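Local coordinates for protein 'Carboxyl esterase 2 (PDB 5MIF) that probably hydrolyses carboxylic esters as an alpha/beta-hydrolase-fold carboxylesterase of the black truffle, at residues Q34-I46 with G314-A328. Numbering follows the deposited sequence.
Sequences QLDPITQAYADAI and GTIHGFASIDVLSEA
Tyr42 lays one face of its ring over the isobutyl end of Leu325, whose CG lies 4.3 Å from the ring centroid in a CH-pi contact, 18° off the normal. With CG anti to the backbone N (chi1 175°), the ring reaches out from the helix across this leucine, and Ile46 CG2 of its own helix covers the opposite face. Val324 CG1 packs obliquely against Tyr42 CD1, and farther along the ring Ile322 CG2 meets Tyr42 CE1 at 3.8 Å, close to the phenol oxygen. One turn earlier, Thr39 CG2 touches both Leu325 CD2 and Ile316 CG1, while the hydroxyl turns to polar work. Thr39 OG1 donates to Asp36 OD1 (2.7 Å) and accepts from a water that also bonds Thr315 OG1 and Leu325 O, so a single water ties both segments together. Asp36 is the N-cap of the helix: OD2 takes Thr39 N at 3.2 Å from above the carboxylate plane. Its own backbone N donates to Gly314 O, a long (3.3 Å) but fairly straight bond (164°) meeting a lone pair. Leu35 CD2 packs on Ile316 CG2, and Ile38 leans on Ala328, the N-cap residue of helix 329-345. Helix 37-47, the first in the modelled chain, thus backs the loop carrying His317, which hydrogen-bonds to Ser190 and Asp287 in what is probably the catalytic triad. This loop follows strand 307-312, outermost of the central sheet within this chain, and leads into helix 329-345, while Arg306 of the second subunit hydrogen-bonds to Glu327 O and packs on Ile38.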
# COMPACT_ATOMS: atom_id res chain seq x y z
N GLN A 34 13.81 1.19 13.30
CA GLN A 34 13.28 0.45 12.17
C GLN A 34 11.80 0.11 12.35
O GLN A 34 11.04 0.15 11.38
CB GLN A 34 14.08 -0.83 11.93
CG GLN A 34 14.17 -1.74 13.14
CD GLN A 34 15.10 -2.92 12.92
OE1 GLN A 34 15.97 -2.88 12.05
NE2 GLN A 34 14.91 -3.98 13.69
N LEU A 35 11.39 -0.19 13.58
CA LEU A 35 9.98 -0.46 13.85
C LEU A 35 9.30 0.82 14.32
O LEU A 35 9.90 1.61 15.03
CB LEU A 35 9.86 -1.55 14.92
CG LEU A 35 10.09 -3.02 14.55
CD1 LEU A 35 9.80 -3.94 15.75
CD2 LEU A 35 9.29 -3.44 13.32
N ASP A 36 8.04 1.03 13.91
CA ASP A 36 7.28 2.16 14.43
C ASP A 36 6.98 1.92 15.92
O ASP A 36 6.93 0.77 16.35
CB ASP A 36 5.98 2.36 13.64
CG ASP A 36 4.90 1.34 13.99
OD1 ASP A 36 4.79 0.30 13.30
OD2 ASP A 36 4.14 1.60 14.95
N PRO A 37 6.78 2.99 16.71
CA PRO A 37 6.57 2.89 18.16
C PRO A 37 5.49 1.91 18.63
O PRO A 37 5.71 1.22 19.62
CB PRO A 37 6.20 4.32 18.55
CG PRO A 37 6.95 5.16 17.58
CD PRO A 37 6.89 4.40 16.27
N ILE A 38 4.34 1.88 17.96
CA ILE A 38 3.27 0.98 18.38
C ILE A 38 3.66 -0.48 18.22
O ILE A 38 3.39 -1.31 19.10
CB ILE A 38 1.97 1.23 17.59
CG1 ILE A 38 1.40 2.61 17.91
CG2 ILE A 38 0.93 0.18 17.94
CD1 ILE A 38 0.09 2.88 17.21
N THR A 39 4.28 -0.79 17.09
CA THR A 39 4.74 -2.14 16.79
C THR A 39 5.90 -2.54 17.70
O THR A 39 5.98 -3.68 18.16
CB THR A 39 5.15 -2.26 15.31
OG1 THR A 39 4.00 -2.01 14.49
CG2 THR A 39 5.67 -3.67 15.02
N GLN A 40 6.80 -1.59 17.94
CA GLN A 40 7.92 -1.78 18.84
C GLN A 40 7.43 -2.06 20.26
O GLN A 40 7.95 -2.94 20.93
CB GLN A 40 8.81 -0.54 18.83
CG GLN A 40 10.08 -0.69 19.63
CD GLN A 40 10.96 -1.77 19.07
OE1 GLN A 40 11.46 -1.68 17.95
NE2 GLN A 40 11.18 -2.82 19.86
N ALA A 41 6.42 -1.32 20.71
CA ALA A 41 5.83 -1.52 22.03
C ALA A 41 5.23 -2.91 22.15
O ALA A 41 5.37 -3.57 23.18
CB ALA A 41 4.76 -0.47 22.30
N TYR A 42 4.55 -3.36 21.10
CA TYR A 42 3.99 -4.71 21.09
C TYR A 42 5.08 -5.78 21.14
O TYR A 42 4.96 -6.76 21.87
CB TYR A 42 3.11 -4.91 19.86
CG TYR A 42 2.61 -6.32 19.72
CD1 TYR A 42 1.42 -6.71 20.34
CD2 TYR A 42 3.31 -7.26 18.99
CE1 TYR A 42 0.95 -8.00 20.22
CE2 TYR A 42 2.85 -8.56 18.86
CZ TYR A 42 1.67 -8.92 19.48
OH TYR A 42 1.19 -10.21 19.36
N ALA A 43 6.12 -5.60 20.34
CA ALA A 43 7.24 -6.53 20.29
C ALA A 43 7.93 -6.61 21.65
O ALA A 43 8.32 -7.68 22.09
CB ALA A 43 8.23 -6.11 19.22
N ASP A 44 8.07 -5.46 22.30
CA ASP A 44 8.71 -5.43 23.61
C ASP A 44 7.86 -6.19 24.64
O ASP A 44 8.38 -6.99 25.41
CB ASP A 44 8.95 -3.99 24.06
CG ASP A 44 10.06 -3.32 23.25
OD1 ASP A 44 10.85 -4.05 22.62
OD2 ASP A 44 10.14 -2.07 23.27
N ALA A 45 6.55 -5.94 24.62
CA ALA A 45 5.62 -6.59 25.56
C ALA A 45 5.54 -8.13 25.44
O ALA A 45 5.15 -8.80 26.40
CB ALA A 45 4.23 -5.99 25.41
N ILE A 46 5.90 -8.69 24.29
CA ILE A 46 5.78 -10.14 24.11
C ILE A 46 7.13 -10.83 24.01
O ILE A 46 7.21 -12.04 23.80
CB ILE A 46 4.97 -10.51 22.84
CG1 ILE A 46 5.78 -10.20 21.58
CG2 ILE A 46 3.62 -9.82 22.86
CD1 ILE A 46 5.28 -10.91 20.34
N GLY A 314 8.38 -0.92 8.70
CA GLY A 314 8.28 -0.72 10.14
C GLY A 314 7.32 -1.65 10.88
O GLY A 314 7.02 -1.44 12.06
N THR A 315 6.82 -2.67 10.20
CA THR A 315 5.88 -3.57 10.86
C THR A 315 6.33 -5.02 10.68
O THR A 315 7.30 -5.30 9.99
CB THR A 315 4.45 -3.39 10.34
OG1 THR A 315 3.53 -4.09 11.21
CG2 THR A 315 4.31 -3.90 8.92
N ILE A 316 5.61 -5.93 11.34
CA ILE A 316 6.02 -7.32 11.47
C ILE A 316 4.91 -8.29 11.09
O ILE A 316 3.76 -7.88 10.88
CB ILE A 316 6.44 -7.63 12.93
CG1 ILE A 316 5.25 -7.42 13.87
CG2 ILE A 316 7.66 -6.80 13.33
CD1 ILE A 316 5.57 -7.67 15.32
N HIS A 317 5.26 -9.57 11.01
CA HIS A 317 4.31 -10.63 10.70
C HIS A 317 3.09 -10.56 11.64
O HIS A 317 3.24 -10.33 12.84
CB HIS A 317 4.99 -12.00 10.81
CG HIS A 317 4.27 -13.09 10.09
ND1 HIS A 317 4.48 -13.38 8.76
CD2 HIS A 317 3.32 -13.96 10.52
CE1 HIS A 317 3.71 -14.39 8.40
NE2 HIS A 317 3.00 -14.77 9.45
N GLY A 318 1.90 -10.73 11.08
CA GLY A 318 0.69 -10.74 11.88
C GLY A 318 -0.03 -9.40 11.98
O GLY A 318 -1.08 -9.33 12.61
N PHE A 319 0.49 -8.35 11.34
CA PHE A 319 -0.08 -7.02 11.57
C PHE A 319 -1.55 -6.90 11.17
O PHE A 319 -2.27 -6.05 11.68
CB PHE A 319 0.74 -5.91 10.88
CG PHE A 319 0.69 -5.91 9.36
CD1 PHE A 319 -0.45 -5.46 8.68
CD2 PHE A 319 1.81 -6.24 8.62
CE1 PHE A 319 -0.47 -5.43 7.29
CE2 PHE A 319 1.80 -6.21 7.23
CZ PHE A 319 0.66 -5.81 6.56
N ALA A 320 -2.00 -7.77 10.27
CA ALA A 320 -3.37 -7.67 9.77
C ALA A 320 -4.41 -8.29 10.70
O ALA A 320 -5.59 -7.97 10.59
CB ALA A 320 -3.46 -8.31 8.38
N SER A 321 -4.00 -9.19 11.60
CA SER A 321 -4.98 -9.87 12.46
C SER A 321 -4.78 -9.60 13.95
O SER A 321 -5.66 -9.86 14.76
CB SER A 321 -4.96 -11.39 12.21
OG SER A 321 -3.70 -11.95 12.48
N ILE A 322 -3.61 -9.09 14.32
CA ILE A 322 -3.34 -8.75 15.71
C ILE A 322 -3.82 -7.32 15.97
O ILE A 322 -3.28 -6.36 15.41
CB ILE A 322 -1.85 -8.89 16.03
CG1 ILE A 322 -1.39 -10.32 15.75
CG2 ILE A 322 -1.57 -8.44 17.47
CD1 ILE A 322 0.12 -10.49 15.77
N ASP A 323 -4.85 -7.19 16.81
CA ASP A 323 -5.54 -5.92 17.04
C ASP A 323 -4.61 -4.73 17.30
O ASP A 323 -4.75 -3.67 16.69
CB ASP A 323 -6.52 -6.08 18.21
CG ASP A 323 -7.71 -6.94 17.85
OD1 ASP A 323 -7.84 -7.34 16.67
OD2 ASP A 323 -8.53 -7.23 18.76
N VAL A 324 -3.67 -4.91 18.22
CA VAL A 324 -2.73 -3.86 18.59
C VAL A 324 -1.89 -3.41 17.38
O VAL A 324 -1.72 -2.21 17.14
CB VAL A 324 -1.80 -4.34 19.73
CG1 VAL A 324 -0.55 -3.49 19.81
CG2 VAL A 324 -2.55 -4.34 21.07
N LEU A 325 -1.36 -4.37 16.62
CA LEU A 325 -0.54 -4.06 15.45
C LEU A 325 -1.35 -3.38 14.34
O LEU A 325 -0.85 -2.53 13.61
CB LEU A 325 0.11 -5.34 14.90
CG LEU A 325 1.18 -6.01 15.78
CD1 LEU A 325 1.80 -7.23 15.11
CD2 LEU A 325 2.26 -5.01 16.18
N SER A 326 -2.62 -3.74 14.25
CA SER A 326 -3.46 -3.34 13.14
C SER A 326 -3.83 -1.86 13.19
O SER A 326 -4.33 -1.32 12.20
CB SER A 326 -4.72 -4.21 13.09
OG SER A 326 -5.69 -3.82 14.05
N GLU A 327 -3.58 -1.20 14.32
CA GLU A 327 -3.94 0.21 14.45
C GLU A 327 -2.77 1.16 14.15
O GLU A 327 -2.96 2.37 14.11
CB GLU A 327 -4.50 0.50 15.85
CG GLU A 327 -5.84 -0.18 16.12
CD GLU A 327 -6.97 0.31 15.19
OE1 GLU A 327 -6.93 1.47 14.73
OE2 GLU A 327 -7.89 -0.49 14.92
N ALA A 328 -1.57 0.60 13.98
CA ALA A 328 -0.42 1.37 13.53
C ALA A 328 -0.70 1.88 12.11
O ALA A 328 -1.45 1.24 11.36
CB ALA A 328 0.86 0.52 13.59
O HOH W 1 1.99 -2.72 12.96